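Local coordinates for protein CRISPR-associated endonuclease Cas12b (Alicyclobacillus acidoterrestris, PDB 5U31) that uses a CRISPR guide RNA to recognise PAM-bearing target DNA and cleaves it with a RuvC nuclease domain that uses divalent metal ions, at residues 385-397 against 476-490. The protein carries 3 engineered substitutions. Sequence-based numbering, arbitrary orientation.
With nucleotides of chain B.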
loop_
_atom_site.group_PDB
_atom_site.type_symbol
_atom_site.label_atom_id
_atom_site.label_comp_id
_atom_site.label_asym_id
_atom_site.label_seq_id
_atom_site.Cartn_x
_atom_site.Cartn_y
_atom_site.Cartn_z
ATOM N N ASP A 385 10.442 13.082 21.444
ATOM C CA ASP A 385 11.275 12.545 22.508
ATOM C C ASP A 385 12.576 12.041 21.906
ATOM O O ASP A 385 12.581 11.498 20.800
ATOM C CB ASP A 385 10.575 11.411 23.259
ATOM C CG ASP A 385 11.476 10.752 24.275
ATOM O OD1 ASP A 385 11.689 11.348 25.351
ATOM O OD2 ASP A 385 11.985 9.649 23.991
ATOM N N ALA A 386 13.675 12.208 22.643
ATOM C CA ALA A 386 14.981 11.850 22.103
ATOM C C ALA A 386 15.090 10.361 21.796
ATOM O O ALA A 386 15.883 9.969 20.932
ATOM C CB ALA A 386 16.083 12.272 23.074
ATOM N N THR A 387 14.313 9.518 22.479
ATOM C CA THR A 387 14.418 8.072 22.301
ATOM C C THR A 387 13.127 7.396 21.864
ATOM O O THR A 387 13.193 6.345 21.221
ATOM C CB THR A 387 14.896 7.395 23.597
ATOM O OG1 THR A 387 13.853 7.438 24.576
ATOM C CG2 THR A 387 16.124 8.094 24.145
ATOM N N ALA A 388 11.962 7.952 22.198
ATOM C CA ALA A 388 10.692 7.316 21.865
ATOM C C ALA A 388 10.135 7.811 20.536
ATOM O O ALA A 388 9.725 7.011 19.689
ATOM C CB ALA A 388 9.673 7.556 22.982
ATOM N N HIS A 389 10.105 9.125 20.342
ATOM C CA HIS A 389 9.624 9.736 19.107
ATOM C C HIS A 389 10.672 10.737 18.647
ATOM O O HIS A 389 10.496 11.954 18.786
ATOM C CB HIS A 389 8.264 10.397 19.318
ATOM C CG HIS A 389 7.237 9.479 19.898
ATOM N ND1 HIS A 389 6.654 8.462 19.172
ATOM C CD2 HIS A 389 6.693 9.416 21.137
ATOM C CE1 HIS A 389 5.792 7.817 19.938
ATOM N NE2 HIS A 389 5.796 8.377 21.135
ATOM N N PRO A 390 11.783 10.260 18.100
ATOM C CA PRO A 390 12.902 11.159 17.806
ATOM C C PRO A 390 12.689 11.968 16.541
ATOM O O PRO A 390 12.142 11.483 15.547
ATOM C CB PRO A 390 14.087 10.197 17.648
ATOM C CG PRO A 390 13.471 8.947 17.152
ATOM C CD PRO A 390 12.115 8.854 17.806
ATOM N N ILE A 391 13.116 13.220 16.594
ATOM C CA ILE A 391 13.428 13.962 15.406
ATOM C C ILE A 391 14.949 14.042 15.306
ATOM O O ILE A 391 15.672 13.674 16.227
ATOM C CB ILE A 391 12.748 15.360 15.397
ATOM C CG1 ILE A 391 13.038 16.127 16.690
ATOM C CG2 ILE A 391 11.255 15.205 15.165
ATOM C CD1 ILE A 391 14.285 16.978 16.632
ATOM N N TRP A 392 15.449 14.486 14.160
ATOM C CA TRP A 392 16.877 14.448 13.880
ATOM C C TRP A 392 17.395 15.855 13.623
ATOM O O TRP A 392 16.705 16.668 13.006
ATOM C CB TRP A 392 17.164 13.533 12.687
ATOM C CG TRP A 392 16.334 12.284 12.707
ATOM C CD1 TRP A 392 15.246 12.010 11.935
ATOM C CD2 TRP A 392 16.509 11.153 13.568
ATOM N NE1 TRP A 392 14.739 10.776 12.254
ATOM C CE2 TRP A 392 15.498 10.229 13.253
ATOM C CE3 TRP A 392 17.429 10.831 14.570
ATOM C CZ2 TRP A 392 15.381 9.003 13.904
ATOM C CZ3 TRP A 392 17.312 9.613 15.213
ATOM C CH2 TRP A 392 16.297 8.715 14.878
ATOM N N THR A 393 18.607 16.137 14.096
ATOM C CA THR A 393 19.212 17.434 13.829
ATOM C C THR A 393 19.492 17.572 12.337
ATOM O O THR A 393 20.059 16.669 11.715
ATOM C CB THR A 393 20.504 17.617 14.634
ATOM O OG1 THR A 393 21.635 17.321 13.809
ATOM C CG2 THR A 393 20.529 16.701 15.832
ATOM N N ARG A 394 19.074 18.690 11.758
ATOM C CA ARG A 394 19.328 18.945 10.352
ATOM C C ARG A 394 20.637 19.707 10.178
ATOM O O ARG A 394 21.165 20.312 11.112
ATOM C CB ARG A 394 18.178 19.729 9.722
ATOM C CG ARG A 394 16.876 18.978 9.681
ATOM C CD ARG A 394 15.736 19.893 9.290
ATOM N NE ARG A 394 14.455 19.197 9.316
ATOM C CZ ARG A 394 13.283 19.789 9.118
ATOM N NH1 ARG A 394 13.229 21.091 8.879
ATOM N NH2 ARG A 394 12.168 19.076 9.157
ATOM N N PHE A 395 21.162 19.664 8.957
ATOM C CA PHE A 395 22.405 20.341 8.609
ATOM C C PHE A 395 22.258 20.869 7.192
ATOM O O PHE A 395 22.162 20.080 6.249
ATOM C CB PHE A 395 23.596 19.390 8.706
ATOM C CG PHE A 395 24.313 19.440 10.016
ATOM C CD1 PHE A 395 25.313 20.369 10.230
ATOM C CD2 PHE A 395 24.009 18.542 11.026
ATOM C CE1 PHE A 395 25.986 20.417 11.425
ATOM C CE2 PHE A 395 24.686 18.585 12.228
ATOM C CZ PHE A 395 25.674 19.525 12.426
ATOM N N ASP A 396 22.240 22.187 7.032
ATOM C CA ASP A 396 22.100 22.735 5.695
ATOM C C ASP A 396 23.343 22.442 4.856
ATOM O O ASP A 396 24.433 22.194 5.374
ATOM C CB ASP A 396 21.838 24.238 5.755
ATOM C CG ASP A 396 20.373 24.581 5.551
ATOM O OD1 ASP A 396 19.697 23.859 4.786
ATOM O OD2 ASP A 396 19.897 25.568 6.152
ATOM N N LYS A 397 23.157 22.447 3.540
ATOM C CA LYS A 397 24.269 22.326 2.611
ATOM C C LYS A 397 25.191 23.538 2.728
ATOM O O LYS A 397 24.884 24.524 3.402
ATOM C CB LYS A 397 23.752 22.216 1.185
ATOM C CG LYS A 397 23.143 23.520 0.686
ATOM C CD LYS A 397 22.447 23.315 -0.635
ATOM C CE LYS A 397 21.734 24.562 -1.110
ATOM N NZ LYS A 397 21.020 24.278 -2.393
ATOM N N GLU A 476 23.085 18.475 -7.020
ATOM C CA GLU A 476 23.642 19.233 -5.915
ATOM C C GLU A 476 23.357 18.510 -4.611
ATOM O O GLU A 476 22.327 17.845 -4.464
ATOM C CB GLU A 476 23.059 20.650 -5.838
ATOM C CG GLU A 476 23.470 21.592 -6.956
ATOM C CD GLU A 476 22.769 22.933 -6.839
ATOM O OE1 GLU A 476 21.867 23.049 -5.980
ATOM O OE2 GLU A 476 23.114 23.864 -7.597
ATOM N N PHE A 477 24.282 18.639 -3.667
ATOM C CA PHE A 477 24.014 18.193 -2.311
ATOM C C PHE A 477 22.945 19.079 -1.690
ATOM O O PHE A 477 22.874 20.281 -1.962
ATOM C CB PHE A 477 25.284 18.229 -1.465
ATOM C CG PHE A 477 26.248 17.117 -1.759
ATOM C CD1 PHE A 477 25.997 15.830 -1.311
ATOM C CD2 PHE A 477 27.419 17.362 -2.458
ATOM C CE1 PHE A 477 26.885 14.805 -1.574
ATOM C CE2 PHE A 477 28.313 16.340 -2.723
ATOM C CZ PHE A 477 28.043 15.060 -2.281
ATOM N N GLY A 478 22.099 18.475 -0.864
ATOM C CA GLY A 478 21.066 19.213 -0.168
ATOM C C GLY A 478 21.223 19.074 1.329
ATOM O O GLY A 478 22.319 18.769 1.810
ATOM N N GLY A 479 20.142 19.285 2.072
ATOM C CA GLY A 479 20.208 19.149 3.510
ATOM C C GLY A 479 20.526 17.730 3.937
ATOM O O GLY A 479 20.352 16.765 3.194
ATOM N N ALA A 480 21.010 17.613 5.168
ATOM C CA ALA A 480 21.364 16.337 5.762
ATOM C C ALA A 480 20.801 16.279 7.171
ATOM O O ALA A 480 20.539 17.308 7.796
ATOM C CB ALA A 480 22.880 16.127 5.795
ATOM N N LYS A 481 20.608 15.063 7.670
ATOM C CA LYS A 481 20.128 14.888 9.031
ATOM C C LYS A 481 20.885 13.748 9.692
ATOM O O LYS A 481 21.213 12.750 9.046
ATOM C CB LYS A 481 18.609 14.636 9.076
ATOM C CG LYS A 481 18.128 13.415 8.307
ATOM C CD LYS A 481 16.620 13.185 8.469
ATOM C CE LYS A 481 15.833 13.709 7.278
ATOM N NZ LYS A 481 15.756 15.192 7.276
ATOM N N ILE A 482 21.166 13.913 10.979
ATOM C CA ILE A 482 21.934 12.941 11.749
ATOM C C ILE A 482 20.971 11.952 12.389
ATOM O O ILE A 482 20.124 12.335 13.205
ATOM C CB ILE A 482 22.794 13.635 12.813
ATOM C CG1 ILE A 482 23.922 14.408 12.139
ATOM C CG2 ILE A 482 23.347 12.625 13.792
ATOM C CD1 ILE A 482 24.659 15.306 13.071
ATOM N N GLN A 483 21.109 10.679 12.030
ATOM C CA GLN A 483 20.216 9.631 12.495
ATOM C C GLN A 483 20.986 8.531 13.212
ATOM O O GLN A 483 22.170 8.297 12.948
ATOM C CB GLN A 483 19.441 8.996 11.342
ATOM C CG GLN A 483 18.720 9.954 10.433
ATOM C CD GLN A 483 17.922 9.214 9.386
ATOM O OE1 GLN A 483 17.556 9.772 8.352
ATOM N NE2 GLN A 483 17.651 7.940 9.649
ATOM N N CYS A 484 20.281 7.855 14.115
ATOM C CA CYS A 484 20.702 6.608 14.731
ATOM C C CYS A 484 19.618 5.564 14.490
ATOM O O CYS A 484 18.488 5.886 14.112
ATOM C CB CYS A 484 20.956 6.779 16.233
ATOM S SG CYS A 484 22.162 8.050 16.654
ATOM N N ARG A 485 19.968 4.302 14.724
ATOM C CA ARG A 485 18.995 3.226 14.601
ATOM C C ARG A 485 17.980 3.292 15.739
ATOM O O ARG A 485 18.320 3.634 16.875
ATOM C CB ARG A 485 19.697 1.870 14.615
ATOM C CG ARG A 485 20.667 1.622 13.479
ATOM C CD ARG A 485 21.466 0.353 13.750
ATOM N NE ARG A 485 22.222 -0.087 12.583
ATOM C CZ ARG A 485 21.731 -0.879 11.635
ATOM N NH1 ARG A 485 20.482 -1.317 11.715
ATOM N NH2 ARG A 485 22.488 -1.231 10.607
ATOM N N ARG A 486 16.726 2.948 15.434
ATOM C CA ARG A 486 15.692 2.964 16.468
ATOM C C ARG A 486 15.999 1.980 17.592
ATOM O O ARG A 486 15.672 2.248 18.754
ATOM C CB ARG A 486 14.322 2.657 15.857
ATOM C CG ARG A 486 13.735 3.779 15.010
ATOM C CD ARG A 486 13.482 5.024 15.844
ATOM N NE ARG A 486 12.494 5.909 15.233
ATOM C CZ ARG A 486 11.267 6.104 15.711
ATOM N NH1 ARG A 486 10.874 5.482 16.815
ATOM N NH2 ARG A 486 10.434 6.929 15.091
ATOM N N ASP A 487 16.627 0.843 17.275
ATOM C CA ASP A 487 16.933 -0.140 18.308
ATOM C C ASP A 487 18.097 0.296 19.193
ATOM O O ASP A 487 18.100 -0.001 20.392
ATOM C CB ASP A 487 17.212 -1.512 17.678
ATOM C CG ASP A 487 18.279 -1.467 16.591
ATOM O OD1 ASP A 487 19.097 -0.526 16.579
ATOM O OD2 ASP A 487 18.298 -2.385 15.743
ATOM N N GLN A 488 19.083 1.000 18.635
ATOM C CA GLN A 488 20.186 1.546 19.414
ATOM C C GLN A 488 19.855 2.890 20.042
ATOM O O GLN A 488 20.771 3.634 20.413
ATOM C CB GLN A 488 21.437 1.684 18.544
ATOM C CG GLN A 488 22.048 0.366 18.116
ATOM C CD GLN A 488 23.235 0.562 17.202
ATOM O OE1 GLN A 488 23.713 1.683 17.019
ATOM N NE2 GLN A 488 23.714 -0.528 16.615
ATOM N N LEU A 489 18.571 3.212 20.171
ATOM C CA LEU A 489 18.116 4.491 20.702
ATOM C C LEU A 489 17.605 4.383 22.130
ATOM O O LEU A 489 18.089 5.089 23.020
ATOM C CB LEU A 489 17.005 5.047 19.804
ATOM C CG LEU A 489 17.031 6.521 19.439
ATOM C CD1 LEU A 489 18.393 6.925 18.896
ATOM C CD2 LEU A 489 15.944 6.770 18.416
ATOM N N ALA A 490 16.633 3.495 22.368
ATOM C CA ALA A 490 16.082 3.316 23.705
ATOM C C ALA A 490 17.126 2.821 24.694
ATOM O O ALA A 490 16.926 2.946 25.906
ATOM C CB ALA A 490 14.902 2.342 23.657
ATOM P P G B 95 13.533 6.842 6.589
ATOM O OP1 G B 95 14.316 6.066 7.589
ATOM O OP2 G B 95 12.256 6.309 6.046
ATOM O "O5'" G B 95 13.243 8.286 7.191
ATOM C "C5'" G B 95 14.276 9.027 7.821
ATOM C "C4'" G B 95 13.724 10.233 8.528
ATOM O "O4'" G B 95 13.345 11.237 7.557
ATOM C "C3'" G B 95 12.455 9.988 9.319
ATOM O "O3'" G B 95 12.705 9.414 10.586
ATOM C "C2'" G B 95 11.809 11.369 9.368
ATOM O "O2'" G B 95 12.396 12.169 10.382
ATOM C "C1'" G B 95 12.217 11.948 8.012
ATOM N N9 G B 95 11.162 11.865 6.984
ATOM C C8 G B 95 11.041 10.956 5.961
ATOM N N7 G B 95 10.002 11.189 5.199
ATOM C C5 G B 95 9.412 12.321 5.742
ATOM C C6 G B 95 8.260 13.050 5.351
ATOM O O6 G B 95 7.494 12.838 4.410
ATOM N N1 G B 95 8.031 14.130 6.190
ATOM C C2 G B 95 8.811 14.471 7.266
ATOM N N2 G B 95 8.432 15.552 7.960
ATOM N N3 G B 95 9.884 13.805 7.645
ATOM C C4 G B 95 10.122 12.751 6.841
ATOM P P A B 96 11.606 8.454 11.234
ATOM O OP1 A B 96 12.196 7.712 12.375
ATOM O OP2 A B 96 10.992 7.717 10.101
ATOM O "O5'" A B 96 10.549 9.479 11.826
ATOM C "C5'" A B 96 10.947 10.425 12.804
ATOM C "C4'" A B 96 9.893 11.479 13.017
ATOM O "O4'" A B 96 9.752 12.277 11.814
ATOM C "C3'" A B 96 8.482 10.974 13.283
ATOM O "O3'" A B 96 8.271 10.563 14.623
ATOM C "C2'" A B 96 7.635 12.164 12.871
ATOM O "O2'" A B 96 7.682 13.171 13.870
ATOM C "C1'" A B 96 8.406 12.668 11.653
ATOM N N9 A B 96 7.895 12.093 10.389
ATOM C C8 A B 96 8.336 10.976 9.723
ATOM N N7 A B 96 7.674 10.732 8.615
ATOM C C5 A B 96 6.734 11.751 8.549
ATOM C C6 A B 96 5.726 12.069 7.619
ATOM N N6 A B 96 5.468 11.364 6.520
ATOM N N1 A B 96 4.964 13.156 7.851
ATOM C C2 A B 96 5.205 13.877 8.949
ATOM N N3 A B 96 6.118 13.681 9.896
ATOM C C4 A B 96 6.862 12.593 9.634
ATOM P P A B 97 7.246 9.366 14.948
ATOM O OP1 A B 97 7.457 8.917 16.342
ATOM O OP2 A B 97 7.309 8.373 13.850
ATOM O "O5'" A B 97 5.820 10.069 14.910
ATOM C "C5'" A B 97 5.516 11.116 15.815
ATOM C "C4'" A B 97 4.455 12.027 15.260
ATOM O "O4'" A B 97 4.860 12.537 13.963
ATOM C "C3'" A B 97 3.112 11.384 14.987
ATOM O "O3'" A B 97 2.341 11.212 16.158
ATOM C "C2'" A B 97 2.502 12.340 13.975
ATOM O "O2'" A B 97 2.037 13.518 14.616
ATOM C "C1'" A B 97 3.725 12.694 13.137
ATOM N N9 A B 97 3.842 11.778 11.989
ATOM C C8 A B 97 4.622 10.654 11.870
ATOM N N7 A B 97 4.475 10.035 10.722
ATOM C C5 A B 97 3.520 10.791 10.054
ATOM C C6 A B 97 2.922 10.660 8.788
ATOM N N6 A B 97 3.199 9.681 7.925
ATOM N N1 A B 97 2.010 11.588 8.433
ATOM C C2 A B 97 1.725 12.572 9.292
ATOM N N3 A B 97 2.217 12.802 10.506
ATOM C C4 A B 97 3.119 11.862 10.828
#
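Trp392 lies against Gln483 where a short antiparallel beta ladder of the wedge (WED-II) domain opens into a surface that holds the guide RNA backbone. Gln483 CG sits over one face of the indole, 4.1 Å from the centroid of the Trp392 five-membered ring and 12° off its normal, a CH-pi contact. Trp392 CG lies beside the backbone N (chi1 -41°), and with the ring turned about CB-CG its NE1 edge faces the RNA; NE1 donates to O3' of G95 of chain B at 3.0 Å, nearly straight at 165°. Next along the RNA, the Arg486 guanidinium presents its edge to the phosphate of A96 of chain B, giving weak bonds from NE and NH2 to OP1. Pro390 packs on a face of that guanidinium, with Pro390 CD 3.6 Å from Arg486 CZ. His389 ND1 then reaches OP1 of A97 of chain B at 3.0 Å in the plane of the imidazole, so the two segments follow three consecutive nucleotides.

Behind this surface, backbone pairing fixes the register: Ile482 N donates to Thr393 O at 3.1 Å, and Phe395 and Ala480 bond reciprocally, Ala480 N to Phe395 O at 2.9 Å. Arg394 and Lys481, a non-hydrogen-bonded pair, put their side chains on the nucleic-acid face, Lys481 by the G95 sugar, whereas Phe395 and Ala480 point to the other face, Phe395 CE2 3.4 Å from Ile482 CD1. Leu23 of helix 17-45 meets Ile482, and Glu227 of helix 216-257 forms a salt bridge with Arg394, joining the ladder to REC1. At the far end Gly479 binds the target-strand phosphate lock through its amide nitrogen, and Lys397 NZ, in a salt bridge to a DNA phosphate, makes a long one to Glu476 OE1 at 3.9 Å.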